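Local atomic coordinates of probable WRKY transcription factor 52 (Arabidopsis thaliana, PDB entry 4C6S), a protein that confers disease resistance in plants, pairing with RPS4 partly through the TIR domain held in this chain to recognise bacterial effectors, and as a whole also binds W-box DNA. Residues E26-R29 and N34-V37. Residues are numbered along the deposited sequence; the frame is centred on the assembly and turned at random.
Sequences EALR and NNVV. With NA (sodium ion), chain H.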
loop_
_atom_site.group_PDB
_atom_site.type_symbol
_atom_site.label_atom_id
_atom_site.label_comp_id
_atom_site.label_asym_id
_atom_site.label_seq_id
_atom_site.Cartn_x
_atom_site.Cartn_y
_atom_site.Cartn_z
ATOM N N GLU A 26 7.989 -6.074 -0.954
ATOM C CA GLU A 26 8.544 -5.830 -2.282
ATOM C C GLU A 26 9.656 -4.786 -2.198
ATOM O O GLU A 26 10.637 -4.857 -2.943
ATOM C CB GLU A 26 7.445 -5.409 -3.263
ATOM C CG GLU A 26 7.942 -4.882 -4.606
ATOM C CD GLU A 26 8.632 -5.937 -5.463
ATOM O OE1 GLU A 26 8.576 -7.144 -5.123
ATOM O OE2 GLU A 26 9.226 -5.549 -6.491
ATOM N N ALA A 27 9.515 -3.819 -1.299
ATOM C CA ALA A 27 10.549 -2.792 -1.169
ATOM C C ALA A 27 11.836 -3.379 -0.589
ATOM O O ALA A 27 12.943 -3.027 -1.011
ATOM C CB ALA A 27 10.037 -1.625 -0.323
ATOM N N LEU A 28 11.706 -4.271 0.391
ATOM C CA LEU A 28 12.891 -4.970 0.905
ATOM C C LEU A 28 13.570 -5.778 -0.196
ATOM O O LEU A 28 14.799 -5.754 -0.330
ATOM C CB LEU A 28 12.522 -5.884 2.077
ATOM C CG LEU A 28 12.155 -5.173 3.378
ATOM C CD1 LEU A 28 11.505 -6.173 4.323
ATOM C CD2 LEU A 28 13.399 -4.550 4.007
ATOM N N ARG A 29 12.780 -6.487 -0.999
ATOM C CA ARG A 29 13.349 -7.288 -2.079
ATOM C C ARG A 29 14.086 -6.423 -3.107
ATOM O O ARG A 29 15.143 -6.808 -3.613
ATOM C CB ARG A 29 12.247 -8.100 -2.766
ATOM C CG ARG A 29 12.760 -9.243 -3.594
ATOM C CD ARG A 29 11.674 -9.758 -4.507
ATOM N NE ARG A 29 11.165 -8.707 -5.387
ATOM C CZ ARG A 29 11.814 -8.235 -6.449
ATOM N NH1 ARG A 29 13.012 -8.703 -6.773
ATOM N NH2 ARG A 29 11.266 -7.280 -7.186
ATOM N N ASN A 34 16.424 -10.313 1.224
ATOM C CA ASN A 34 15.513 -11.449 1.207
ATOM C C ASN A 34 14.559 -11.360 2.384
ATOM O O ASN A 34 14.951 -10.932 3.479
ATOM C CB ASN A 34 16.292 -12.749 1.289
ATOM C CG ASN A 34 17.265 -12.905 0.151
ATOM O OD1 ASN A 34 16.985 -12.495 -0.976
ATOM N ND2 ASN A 34 18.419 -13.497 0.434
ATOM N N ASN A 35 13.305 -11.745 2.171
ATOM C CA ASN A 35 12.333 -11.637 3.258
ATOM C C ASN A 35 11.178 -12.606 3.088
ATOM O O ASN A 35 10.911 -13.089 1.977
ATOM C CB ASN A 35 11.838 -10.187 3.432
ATOM C CG ASN A 35 10.956 -9.717 2.280
ATOM O OD1 ASN A 35 9.721 -9.800 2.346
ATOM N ND2 ASN A 35 11.584 -9.224 1.217
ATOM N N VAL A 36 10.523 -12.930 4.198
ATOM C CA VAL A 36 9.347 -13.781 4.145
ATOM C C VAL A 36 8.305 -13.115 5.018
ATOM O O VAL A 36 8.631 -12.271 5.864
ATOM C CB VAL A 36 9.623 -15.209 4.653
ATOM C CG1 VAL A 36 10.741 -15.856 3.852
ATOM C CG2 VAL A 36 9.981 -15.173 6.128
ATOM N N VAL A 37 7.044 -13.475 4.805
ATOM C CA VAL A 37 5.966 -12.867 5.580
ATOM C C VAL A 37 5.248 -13.965 6.349
ATOM O O VAL A 37 4.950 -15.028 5.796
ATOM C CB VAL A 37 4.959 -12.111 4.678
ATOM C CG1 VAL A 37 3.807 -11.597 5.505
ATOM C CG2 VAL A 37 5.634 -10.936 3.986
HETATM NA NA NA H . 7.839 -8.867 -3.618
#
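In the first beta-alpha-beta crossover of the TIR domain, Leu28 near the end of helix 20-30 packs against Asn35 on strand 35-39. CB of Leu28 lies 3.6 Å from ND2 of Asn35, while Leu28 CD1 rests 4.1 Å from CB and from CG of Asn35, the two side chains meeting at a slant. CB of Asn35 points toward the helix, and a chi1 of 70°, with CG between the backbone N and the carbonyl carbon, helps bring ND2 up to Leu28. Both ends of that amide are held within the crossover itself: OD1 is hydrogen-bonded to Ser25 OG on the helix, and ND2 to the carbonyl O of Ile33 in the connecting turn, which fixes its rotation. The crossover leads from strand 8-12 to its parallel neighbour 35-39, outermost in the sheet of this chain, and Leu28 also reaches Ile10 on the first strand and Val136 on helix 128-143.

Away from the strand, Arg29 and Glu26, one turn apart, form a two-point salt bridge. Arg29 NE meets Glu26 OE1 at 3.0 Å, nearly straight (165°) and in the guanidinium plane, yet from above the carboxylate; Arg29 NH2 meets Glu26 OE2 at 2.8 Å, on its syn side but 25° out of the carboxylate plane. Glu26 OE1 also binds a sodium ion at 2.4 Å. Glu26 OE2 lies close to Glu133 of the second subunit, and Arg29 with the sodium probably eases this gathering of like charges.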